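Local coordinates for protein DJ-1 homolog D (Arabidopsis thaliana, PDB 4OGG) that is a plant member of the DJ-1/PfpI family, built from two similar alpha/beta domains joined in a single chain, at residues 92-95 with 99-102; 166-171 with 180-185. All blocks are in the same frame, centred on the assembly; numbering follows the deposited sequence.

Both contacts belong to the first of the two DJ-1/PfpI units, and they come in series: contact 1 (92-95 with 99-102) is complete before contact 2 (166-171 with 180-185) begins. Their centres lie 21 Å apart, with nearest atoms about 13 Å from each other, so they do not touch. The central six-stranded sheet relates them. Helices 90-94 and 98-110 of contact 1 fill the crossover from strand 82-85 to strand 114-116, and strand 114-116 runs beside strand 167-170 of contact 2. Contact 1 thus sits in a connection that meets a second subunit, whereas contact 2 packs helix 176-186 on the sheet within its own chain.

Contact 1 (92-95 with 99-102); sequences EYLA and SVVE
L94, the residue that meets V100 across the turn, sets its CG 4.2 Å above the plane of the Y93 ring, over the centre of one face. At the rim of that ring, Y93 OH is hydrogen-bonded to D11 N and to Q249 OE1 of the second subunit. The same leucine turns its methyl CD2 to V100, where it meets CG2 at 4.2 Å; the two side chains cross obliquely. This apolar touch is the looser half of the pair. The closer half is made by the backbone: L94 O lies 3.3 Å from V100 CB and 3.5 Å from V100 CG1, a van der Waals fit of carbonyl against hydrocarbon. V100 holds CG1 opposite its own backbone N (chi1 172°), and the CB itself faces the shorter helix, so the whole branch point presses on the carbonyl oxygen. One residue along, the pattern recurs, with A95 O 3.3 Å from V101 CG1. Here chi1 of -61° swings CG1 to the side of the valine's own N, while the A95 methyl points away from V101 and packs on I123 and A126 of helix 121-126. Both pairs are six residues apart in sequence, and L94 CA to V100 CA and A95 CA to V101 CA are each 6.3 Å. P37 and I123 also touch both L94 and V100, which extends this small hydrophobic cluster to a loop and to helix 121-126. E92, at the start of the segment, binds Y251 and H312 of the second subunit, H312 directly following a modified cysteine there. Two consecutive helices, 90-94 and the start of 98-110, fold against each other across a short turn within the beta-alpha-beta crossover of a DJ-1/PfpI domain and at its subunit interface.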
loop_
_atom_site.group_PDB
_atom_site.type_symbol
_atom_site.label_atom_id
_atom_site.label_comp_id
_atom_site.label_asym_id
_atom_site.label_seq_id
_atom_site.Cartn_x
_atom_site.Cartn_y
_atom_site.Cartn_z
ATOM N N GLU C 92 -23.298 -4.517 3.767
ATOM C CA GLU C 92 -23.939 -4.727 2.479
ATOM C C GLU C 92 -24.053 -6.197 2.097
ATOM O O GLU C 92 -25.048 -6.592 1.487
ATOM C CB GLU C 92 -23.236 -3.940 1.363
ATOM C CG GLU C 92 -21.848 -4.418 0.979
ATOM C CD GLU C 92 -21.355 -3.763 -0.304
ATOM O OE1 GLU C 92 -20.202 -4.015 -0.705
ATOM O OE2 GLU C 92 -22.129 -2.999 -0.922
ATOM N N TYR C 93 -23.065 -7.015 2.460
ATOM C CA TYR C 93 -23.151 -8.431 2.110
ATOM C C TYR C 93 -23.828 -9.227 3.221
ATOM O O TYR C 93 -24.479 -10.240 2.957
ATOM C CB TYR C 93 -21.762 -9.001 1.754
ATOM C CG TYR C 93 -20.925 -9.561 2.887
ATOM C CD1 TYR C 93 -21.176 -10.834 3.405
ATOM C CD2 TYR C 93 -19.838 -8.849 3.395
ATOM C CE1 TYR C 93 -20.359 -11.385 4.391
ATOM C CE2 TYR C 93 -19.016 -9.388 4.383
ATOM C CZ TYR C 93 -19.280 -10.660 4.875
ATOM O OH TYR C 93 -18.457 -11.210 5.834
ATOM N N LEU C 94 -23.692 -8.764 4.462
ATOM C CA LEU C 94 -24.344 -9.436 5.586
ATOM C C LEU C 94 -25.862 -9.284 5.445
ATOM O O LEU C 94 -26.623 -10.180 5.811
ATOM C CB LEU C 94 -23.891 -8.822 6.918
ATOM C CG LEU C 94 -22.448 -9.077 7.359
ATOM C CD1 LEU C 94 -22.153 -8.323 8.647
ATOM C CD2 LEU C 94 -22.237 -10.575 7.565
ATOM N N ALA C 95 -26.291 -8.140 4.914
ATOM C CA ALA C 95 -27.709 -7.845 4.722
ATOM C C ALA C 95 -28.376 -8.800 3.737
ATOM O O ALA C 95 -29.600 -8.934 3.729
ATOM C CB ALA C 95 -27.883 -6.401 4.242
ATOM N N SER C 99 -29.390 -16.053 7.164
ATOM C CA SER C 99 -29.212 -16.297 8.592
ATOM C C SER C 99 -28.992 -15.017 9.391
ATOM O O SER C 99 -29.357 -14.939 10.567
ATOM C CB SER C 99 -28.034 -17.245 8.814
ATOM O OG SER C 99 -26.840 -16.710 8.265
ATOM N N VAL C 100 -28.394 -14.013 8.753
ATOM C CA VAL C 100 -28.142 -12.742 9.422
ATOM C C VAL C 100 -29.430 -11.939 9.590
ATOM O O VAL C 100 -29.720 -11.449 10.681
ATOM C CB VAL C 100 -27.105 -11.901 8.644
ATOM C CG1 VAL C 100 -27.012 -10.496 9.241
ATOM C CG2 VAL C 100 -25.744 -12.580 8.704
ATOM N N VAL C 101 -30.206 -11.798 8.517
ATOM C CA VAL C 101 -31.458 -11.056 8.611
ATOM C C VAL C 101 -32.362 -11.741 9.633
ATOM O O VAL C 101 -33.077 -11.083 10.385
ATOM C CB VAL C 101 -32.189 -10.978 7.246
ATOM C CG1 VAL C 101 -31.320 -10.248 6.232
ATOM C CG2 VAL C 101 -32.518 -12.363 6.748
ATOM N N GLU C 102 -32.317 -13.070 9.656
ATOM C CA GLU C 102 -33.117 -13.852 10.591
ATOM C C GLU C 102 -32.733 -13.498 12.021
ATOM O O GLU C 102 -33.595 -13.266 12.868
ATOM C CB GLU C 102 -32.882 -15.344 10.374
ATOM C CG GLU C 102 -33.585 -16.226 11.385
ATOM C CD GLU C 102 -32.839 -17.519 11.639
ATOM O OE1 GLU C 102 -32.487 -18.205 10.658
ATOM O OE2 GLU C 102 -32.607 -17.851 12.819
#

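Contact 2 (166-171 with 180-185); sequences SLITAA and IQLFVK
I168 does all the touching from the strand, driving its CD1 end-on into the backbone of the helix between L182 and F183. This is the tight part: CD1 comes within 3.2 Å of L182 O and 3.3 Å of F183 CA. An extended side chain, chi2 168°, carries the methyl that far, and it also arrives at the edge of the F183 ring, near the ring plane. Both I168 branches, CD1 at 3.8 Å and CG2 at 3.9 Å, bear on L182 CB, and CG2 lies 4.1 Å from L182 CD1. On the outer side of the helix nothing packs against the strand: Q181 and K185 lead their ends away, and their side chains meet in a weak hydrogen bond, K185 NZ to Q181 OE1 at 3.4 Å. Q181 NE2 is held by A220 O, and L182 itself is partly exposed. Around the contact, strand 167-170 is flanked by 114-116, running parallel, and 161-164, running antiparallel, whose C161 and V163 receive L182. Helix 15-27 packs against helix 176-186: F183 reaches L25, while I180, facing away from the strand, packs on V20, A24 and L25.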
loop_
_atom_site.group_PDB
_atom_site.type_symbol
_atom_site.label_atom_id
_atom_site.label_comp_id
_atom_site.label_asym_id
_atom_site.label_seq_id
_atom_site.Cartn_x
_atom_site.Cartn_y
_atom_site.Cartn_z
ATOM N N SER C 166 -35.620 1.006 22.044
ATOM C CA SER C 166 -34.337 0.393 22.359
ATOM C C SER C 166 -33.398 0.380 21.150
ATOM O O SER C 166 -32.305 -0.180 21.224
ATOM C CB SER C 166 -34.549 -1.039 22.863
ATOM O OG SER C 166 -35.090 -1.862 21.843
ATOM N N LEU C 167 -33.823 0.994 20.047
ATOM C CA LEU C 167 -33.000 1.053 18.838
ATOM C C LEU C 167 -32.132 2.303 18.846
ATOM O O LEU C 167 -32.633 3.422 18.743
ATOM C CB LEU C 167 -33.871 1.050 17.576
ATOM C CG LEU C 167 -33.104 1.267 16.264
ATOM C CD1 LEU C 167 -32.094 0.149 16.057
ATOM C CD2 LEU C 167 -34.080 1.330 15.099
ATOM N N ILE C 168 -30.824 2.095 18.958
ATOM C CA ILE C 168 -29.859 3.188 19.002
ATOM C C ILE C 168 -29.049 3.222 17.708
ATOM O O ILE C 168 -28.445 2.223 17.324
ATOM C CB ILE C 168 -28.908 2.994 20.200
ATOM C CG1 ILE C 168 -29.736 2.883 21.485
ATOM C CG2 ILE C 168 -27.911 4.147 20.286
ATOM C CD1 ILE C 168 -28.955 2.408 22.691
ATOM N N THR C 169 -29.036 4.368 17.033
ATOM C CA THR C 169 -28.292 4.476 15.781
ATOM C C THR C 169 -27.331 5.657 15.735
ATOM O O THR C 169 -27.591 6.706 16.324
ATOM C CB THR C 169 -29.249 4.578 14.579
ATOM O OG1 THR C 169 -30.192 5.636 14.802
ATOM C CG2 THR C 169 -29.999 3.261 14.386
ATOM N N ALA C 170 -26.212 5.467 15.038
ATOM C CA ALA C 170 -25.201 6.505 14.882
ATOM C C ALA C 170 -24.780 6.563 13.416
ATOM O O ALA C 170 -25.023 5.624 12.654
ATOM C CB ALA C 170 -23.998 6.218 15.775
ATOM N N ALA C 171 -24.148 7.665 13.026
ATOM C CA ALA C 171 -23.734 7.866 11.639
ATOM C C ALA C 171 -22.294 7.463 11.319
ATOM O O ALA C 171 -22.027 6.937 10.238
ATOM C CB ALA C 171 -23.953 9.320 11.256
ATOM N N ILE C 180 -22.231 4.467 22.462
ATOM C CA ILE C 180 -21.954 3.468 23.480
ATOM C C ILE C 180 -22.656 3.792 24.801
ATOM O O ILE C 180 -23.184 2.897 25.464
ATOM C CB ILE C 180 -20.426 3.342 23.691
ATOM C CG1 ILE C 180 -19.788 2.799 22.407
ATOM C CG2 ILE C 180 -20.124 2.450 24.888
ATOM C CD1 ILE C 180 -18.270 2.778 22.407
ATOM N N GLN C 181 -22.679 5.066 25.180
ATOM C CA GLN C 181 -23.332 5.450 26.430
ATOM C C GLN C 181 -24.818 5.099 26.402
ATOM O O GLN C 181 -25.357 4.551 27.366
ATOM C CB GLN C 181 -23.169 6.950 26.687
ATOM C CG GLN C 181 -23.481 7.349 28.122
ATOM C CD GLN C 181 -23.378 8.844 28.350
ATOM O OE1 GLN C 181 -24.318 9.590 28.078
ATOM N NE2 GLN C 181 -22.227 9.290 28.845
ATOM N N LEU C 182 -25.476 5.408 25.291
ATOM C CA LEU C 182 -26.899 5.129 25.143
ATOM C C LEU C 182 -27.179 3.632 25.191
ATOM O O LEU C 182 -28.199 3.197 25.730
ATOM C CB LEU C 182 -27.412 5.710 23.823
ATOM C CG LEU C 182 -27.507 7.236 23.754
ATOM C CD1 LEU C 182 -27.685 7.680 22.317
ATOM C CD2 LEU C 182 -28.671 7.714 24.625
ATOM N N PHE C 183 -26.264 2.848 24.629
ATOM C CA PHE C 183 -26.412 1.398 24.603
ATOM C C PHE C 183 -26.272 0.850 26.017
ATOM O O PHE C 183 -27.045 -0.010 26.439
ATOM C CB PHE C 183 -25.354 0.785 23.679
ATOM C CG PHE C 183 -25.523 -0.693 23.445
ATOM C CD1 PHE C 183 -26.698 -1.195 22.887
ATOM C CD2 PHE C 183 -24.494 -1.578 23.748
ATOM C CE1 PHE C 183 -26.840 -2.562 22.632
ATOM C CE2 PHE C 183 -24.627 -2.945 23.497
ATOM C CZ PHE C 183 -25.800 -3.436 22.938
ATOM N N VAL C 184 -25.286 1.359 26.747
ATOM C CA VAL C 184 -25.059 0.932 28.120
ATOM C C VAL C 184 -26.304 1.239 28.951
ATOM O O VAL C 184 -26.760 0.408 29.740
ATOM C CB VAL C 184 -23.840 1.657 28.728
ATOM C CG1 VAL C 184 -23.778 1.421 30.237
ATOM C CG2 VAL C 184 -22.566 1.145 28.074
ATOM N N LYS C 185 -26.852 2.435 28.766
ATOM C CA LYS C 185 -28.047 2.843 29.497
ATOM C C LYS C 185 -29.226 1.956 29.122
ATOM O O LYS C 185 -30.041 1.590 29.972
ATOM C CB LYS C 185 -28.372 4.308 29.200
ATOM C CG LYS C 185 -27.405 5.279 29.851
ATOM C CD LYS C 185 -27.755 6.713 29.521
ATOM C CE LYS C 185 -26.817 7.678 30.219
ATOM N NZ LYS C 185 -27.117 9.092 29.852
#